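Local coordinates for cystathionine gamma-synthase (Xanthomonas oryzae pv. oryzae KACC 10331, PDB 6LD7), which probably makes cystathionine for methionine biosynthesis, using pyridoxal 5'-phosphate as its cofactor, at residues T104-H109 against I131-T136; S148-L153 against G178-V183. The protein carries 1 engineered substitution. One frame throughout, in Å; residues are numbered along the deposited sequence.

Interaction 1. Residues T104-H109 against I131-T136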
loop_
_atom_site.group_PDB
_atom_site.type_symbol
_atom_site.label_atom_id
_atom_site.label_comp_id
_atom_site.label_asym_id
_atom_site.label_seq_id
_atom_site.Cartn_x
_atom_site.Cartn_y
_atom_site.Cartn_z
ATOM N N THR C 104 31.083 0.777 29.181
ATOM C CA THR C 104 30.707 -0.624 29.353
ATOM C C THR C 104 29.190 -0.710 29.323
ATOM O O THR C 104 28.499 0.121 29.936
ATOM C CB THR C 104 31.325 -1.148 30.676
ATOM O OG1 THR C 104 32.743 -1.287 30.521
ATOM C CG2 THR C 104 30.836 -2.533 30.954
ATOM N N LEU C 105 28.726 -1.772 28.727
ATOM C CA LEU C 105 27.309 -2.125 28.633
ATOM C C LEU C 105 27.119 -3.447 29.389
ATOM O O LEU C 105 27.850 -4.432 29.123
ATOM C CB LEU C 105 26.941 -2.324 27.160
ATOM C CG LEU C 105 25.604 -3.021 26.916
ATOM C CD1 LEU C 105 24.483 -2.052 27.279
ATOM C CD2 LEU C 105 25.461 -3.456 25.439
ATOM N N VAL C 106 26.101 -3.478 30.221
ATOM C CA VAL C 106 25.709 -4.726 30.893
ATOM C C VAL C 106 24.540 -5.342 30.138
ATOM O O VAL C 106 23.594 -4.672 29.907
ATOM C CB VAL C 106 25.326 -4.450 32.352
ATOM C CG1 VAL C 106 24.991 -5.749 33.031
ATOM C CG2 VAL C 106 26.438 -3.723 33.058
ATOM N N VAL C 107 24.647 -6.621 29.826
ATOM C CA VAL C 107 23.686 -7.411 29.016
ATOM C C VAL C 107 23.253 -8.612 29.828
ATOM O O VAL C 107 24.099 -9.292 30.386
ATOM C CB VAL C 107 24.429 -7.876 27.760
ATOM C CG1 VAL C 107 23.582 -8.768 26.948
ATOM C CG2 VAL C 107 24.799 -6.644 26.989
ATOM N N PRO C 108 21.961 -8.972 29.818
ATOM C CA PRO C 108 21.510 -10.203 30.440
ATOM C C PRO C 108 22.147 -11.404 29.745
ATOM O O PRO C 108 22.203 -11.380 28.554
ATOM C CB PRO C 108 19.998 -10.246 30.202
ATOM C CG PRO C 108 19.661 -8.799 29.936
ATOM C CD PRO C 108 20.870 -8.208 29.212
ATOM N N HIS C 109 22.505 -12.422 30.517
ATOM C CA HIS C 109 23.031 -13.713 30.040
ATOM C C HIS C 109 22.065 -14.314 29.018
ATOM O O HIS C 109 22.497 -14.954 28.118
ATOM C CB HIS C 109 23.379 -14.531 31.287
ATOM C CG HIS C 109 22.185 -15.141 31.969
ATOM N ND1 HIS C 109 21.115 -14.377 32.533
ATOM C CD2 HIS C 109 21.807 -16.429 32.065
ATOM C CE1 HIS C 109 20.177 -15.197 32.956
ATOM N NE2 HIS C 109 20.569 -16.446 32.661
ATOM N N ILE C 131 29.737 -6.522 29.702
ATOM C CA ILE C 131 29.686 -7.359 30.930
ATOM C C ILE C 131 28.418 -8.192 30.806
ATOM O O ILE C 131 27.360 -7.620 30.548
ATOM C CB ILE C 131 29.699 -6.508 32.208
ATOM C CG1 ILE C 131 31.022 -5.776 32.394
ATOM C CG2 ILE C 131 29.476 -7.377 33.443
ATOM C CD1 ILE C 131 30.930 -4.697 33.453
ATOM N N THR C 132 28.506 -9.493 30.973
ATOM C CA THR C 132 27.312 -10.335 31.021
ATOM C C THR C 132 26.924 -10.571 32.490
ATOM O O THR C 132 27.774 -10.566 33.350
ATOM C CB THR C 132 27.422 -11.513 30.062
ATOM O OG1 THR C 132 26.888 -12.544 30.890
ATOM C CG2 THR C 132 28.791 -11.792 29.517
ATOM N N ALA C 133 25.630 -10.594 32.791
ATOM C CA ALA C 133 25.108 -10.669 34.171
ATOM C C ALA C 133 23.790 -11.405 34.132
ATOM O O ALA C 133 23.050 -11.323 33.129
ATOM C CB ALA C 133 24.925 -9.315 34.778
ATOM N N ASP C 134 23.517 -12.130 35.190
ATOM C CA ASP C 134 22.167 -12.677 35.459
ATOM C C ASP C 134 21.485 -11.643 36.342
ATOM O O ASP C 134 21.785 -11.578 37.560
ATOM C CB ASP C 134 22.245 -14.086 36.049
ATOM C CG ASP C 134 20.860 -14.690 36.248
ATOM O OD1 ASP C 134 19.819 -13.881 36.292
ATOM O OD2 ASP C 134 20.828 -15.934 36.374
ATOM N N LEU C 135 20.627 -10.816 35.758
ATOM C CA LEU C 135 19.959 -9.731 36.484
ATOM C C LEU C 135 18.952 -10.257 37.525
ATOM O O LEU C 135 18.386 -9.419 38.272
ATOM C CB LEU C 135 19.317 -8.786 35.452
ATOM C CG LEU C 135 20.259 -8.119 34.450
ATOM C CD1 LEU C 135 19.492 -7.065 33.690
ATOM C CD2 LEU C 135 21.454 -7.470 35.114
ATOM N N THR C 136 18.613 -11.547 37.553
ATOM C CA THR C 136 17.772 -12.130 38.639
ATOM C C THR C 136 18.663 -12.575 39.817
ATOM O O THR C 136 18.150 -13.033 40.752
ATOM C CB THR C 136 17.001 -13.355 38.152
ATOM O OG1 THR C 136 17.904 -14.433 37.807
ATOM C CG2 THR C 136 16.153 -13.039 36.945
HETATM O O HOH W 1 19.397 -11.828 33.213
#

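Interaction 2. Residues S148-L153 against G178-V183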
loop_
_atom_site.group_PDB
_atom_site.type_symbol
_atom_site.label_atom_id
_atom_site.label_comp_id
_atom_site.label_asym_id
_atom_site.label_seq_id
_atom_site.Cartn_x
_atom_site.Cartn_y
_atom_site.Cartn_z
ATOM N N SER C 148 31.037 0.352 37.287
ATOM C CA SER C 148 30.541 1.665 36.810
ATOM C C SER C 148 30.119 1.590 35.349
ATOM O O SER C 148 30.627 2.305 34.540
ATOM C CB SER C 148 31.576 2.719 36.966
ATOM O OG SER C 148 31.739 2.984 38.329
ATOM N N PRO C 149 29.158 0.768 34.923
ATOM C CA PRO C 149 28.815 0.677 33.507
ATOM C C PRO C 149 28.067 1.928 33.059
ATOM O O PRO C 149 27.484 2.638 33.872
ATOM C CB PRO C 149 27.941 -0.591 33.437
ATOM C CG PRO C 149 27.354 -0.719 34.824
ATOM C CD PRO C 149 28.367 -0.104 35.776
ATOM N N LYS C 150 28.040 2.198 31.753
ATOM C CA LYS C 150 27.273 3.362 31.266
ATOM C C LYS C 150 25.802 2.978 31.139
ATOM O O LYS C 150 24.903 3.842 31.274
ATOM C CB LYS C 150 27.826 3.765 29.905
ATOM C CG LYS C 150 27.145 4.970 29.297
ATOM C CD LYS C 150 27.572 6.211 30.005
ATOM C CE LYS C 150 26.557 7.276 29.743
ATOM N NZ LYS C 150 26.995 7.962 28.544
ATOM N N LEU C 151 25.536 1.758 30.710
ATOM C CA LEU C 151 24.170 1.393 30.282
ATOM C C LEU C 151 23.962 -0.025 30.723
ATOM O O LEU C 151 24.895 -0.820 30.508
ATOM C CB LEU C 151 24.087 1.484 28.728
ATOM C CG LEU C 151 22.751 1.127 28.086
ATOM C CD1 LEU C 151 21.691 2.057 28.617
ATOM C CD2 LEU C 151 22.857 1.284 26.552
ATOM N N VAL C 152 22.748 -0.322 31.156
ATOM C CA VAL C 152 22.297 -1.688 31.509
ATOM C C VAL C 152 21.068 -1.994 30.704
ATOM O O VAL C 152 20.141 -1.207 30.740
ATOM C CB VAL C 152 21.954 -1.776 33.007
ATOM C CG1 VAL C 152 21.416 -3.144 33.334
ATOM C CG2 VAL C 152 23.129 -1.404 33.842
ATOM N N LEU C 153 21.092 -3.116 30.041
ATOM C CA LEU C 153 19.963 -3.617 29.244
ATOM C C LEU C 153 19.209 -4.636 30.120
ATOM O O LEU C 153 19.848 -5.614 30.634
ATOM C CB LEU C 153 20.437 -4.248 27.924
ATOM C CG LEU C 153 19.410 -5.124 27.193
ATOM C CD1 LEU C 153 18.323 -4.272 26.619
ATOM C CD2 LEU C 153 20.053 -5.926 26.058
ATOM N N GLY C 178 25.043 5.614 38.703
ATOM C CA GLY C 178 24.993 6.554 37.560
ATOM C C GLY C 178 24.830 5.841 36.222
ATOM O O GLY C 178 25.121 6.427 35.277
ATOM N N ALA C 179 24.348 4.615 36.145
ATOM C CA ALA C 179 24.093 3.916 34.863
ATOM C C ALA C 179 22.690 4.250 34.370
ATOM O O ALA C 179 21.734 4.293 35.196
ATOM C CB ALA C 179 24.288 2.433 35.057
ATOM N N LEU C 180 22.563 4.429 33.060
ATOM C CA LEU C 180 21.264 4.479 32.377
ATOM C C LEU C 180 20.750 3.044 32.202
ATOM O O LEU C 180 21.565 2.081 32.117
ATOM C CB LEU C 180 21.417 5.196 31.040
ATOM C CG LEU C 180 21.997 6.593 31.123
ATOM C CD1 LEU C 180 22.545 6.965 29.786
ATOM C CD2 LEU C 180 20.936 7.585 31.541
ATOM N N THR C 181 19.429 2.885 32.192
ATOM C CA THR C 181 18.793 1.588 31.898
ATOM C C THR C 181 17.944 1.683 30.623
ATOM O O THR C 181 17.238 2.698 30.411
ATOM C CB THR C 181 17.944 1.172 33.098
ATOM O OG1 THR C 181 17.178 2.342 33.445
ATOM C CG2 THR C 181 18.887 0.734 34.192
ATOM N N VAL C 182 18.003 0.620 29.836
ATOM C CA VAL C 182 17.161 0.421 28.652
ATOM C C VAL C 182 16.434 -0.898 28.835
ATOM O O VAL C 182 17.072 -1.892 29.126
ATOM C CB VAL C 182 17.961 0.497 27.320
ATOM C CG1 VAL C 182 19.088 -0.509 27.160
ATOM C CG2 VAL C 182 17.002 0.312 26.142
ATOM N N VAL C 183 15.111 -0.901 28.677
ATOM C CA VAL C 183 14.344 -2.149 28.757
ATOM C C VAL C 183 13.805 -2.521 27.390
ATOM O O VAL C 183 13.071 -1.715 26.771
ATOM C CB VAL C 183 13.217 -1.995 29.763
ATOM C CG1 VAL C 183 12.518 -3.321 29.964
ATOM C CG2 VAL C 183 13.741 -1.425 31.077
#

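Interaction 1. Residues T104-H109 against I131-T136
Leu-105, Val-107 and His-109 exchange backbone hydrogen bonds with Ile-131 and Ala-133. The strands run parallel, at 31° to each other. Ile-131 N gives to Leu-105 O at 2.9 Å. Ile-131 O takes Val-107 N at 3.0 Å. Ala-133 N then gives to Val-107 O. The last bond runs from His-109 N to Ala-133 O (2.9 Å), where the chains leave the sheet.

Apolar packing runs partly across the register. Val-106 CG1 meets Ala-133 CB at 4.0 Å, on the face covered by helix 138-145. Val-107 and Thr-132 lie on the other face, against helix 113-124. Thr-104 CG2 presses on Ile-131 CD1 at 3.3 Å, tighter than usual for two carbons. At the strand end, Pro-108 CG touches Leu-135 CD1, just past the second strand.

The polar end is built on His-109. Asp-134 holds CG anti to its backbone N (chi1 -176°), and this lays the carboxylate alongside the imidazole, with the two planes stacked 22° apart. Asp-134 CB lies over one ring face, offset toward the rim, in a CH-pi contact. A water in the ring plane joins His-109 ND1 (3.1 Å) to Leu-135 N (3.0 Å). Asp-134 OD1 accepts from Thr-136 N, forming an Asx turn.

The whole is a parallel beta-alpha-beta crossover through helix 113-124; strand 129-133 is one of the sheet's two outermost within this chain.

Interaction 2. Residues S148-L153 against G178-V183
Strands 151-153 and 180-183 run parallel at 23°, tied by a ladder of three backbone hydrogen bonds. Leu-180 N gives to Lys-150 O at 3.0 Å. Val-152 N reaches Leu-180 O at 2.8 Å. Val-182 N closes on Val-152 O at 3.0 Å.

On one face, Val-182 packs against two leucines. Its CG1 sits between the backbone N and the carbonyl carbon (chi1 59°), and there it meets Leu-151 CD1 and Leu-153 CD1, each at 3.9 Å. Leu-151 CD1 also lies 4.0 Å from Leu-180 CB. At the start of the strands, Lys-150 and Leu-180 run side by side, Lys-150 CE touching Leu-180 CD1. The lysine contributes its aliphatic chain here.

On the other face the groups are smaller. Thr-181 CG2 rests on Val-152 CB. Ala-179 lies just before its strand, and its CB points toward the other segment. There it meets Val-152 CG2 at 4.2 Å and packs on Pro-149 O at 3.4 Å.

Gly-178, with positive phi, ends helix 167-176 in a Schellman motif, and the strand begins two residues later, at Leu-180. That helix covers Ala-179 and Thr-181, while helix 87-98 covers Leu-151 and Leu-180. Strand 104-108 flanks Leu-151 and Val-152, and strand 202-206 lies beyond Thr-181.

Overall arrangement
Interactions 1 and 2 each pair the two strands of a beta-alpha-beta unit in one mixed sheet, and they are met in series along the chain. Their centres lie about 10 Å apart. Strands 104-108 and 151-155 are neighbours and join them. Thr-104 O and Lys-150 N are 2.8 Å apart, and Val-106 N and Leu-151 O 2.9 Å; both are probable hydrogen bonds. Further along, Leu-135 CD1 packs on Leu-153 O at 3.4 Å. The sheet is consistent with the cofactor-binding domain of fold-type I pyridoxal phosphate enzymes. Lys-209, the predicted cofactor lysine, belongs to neither contact.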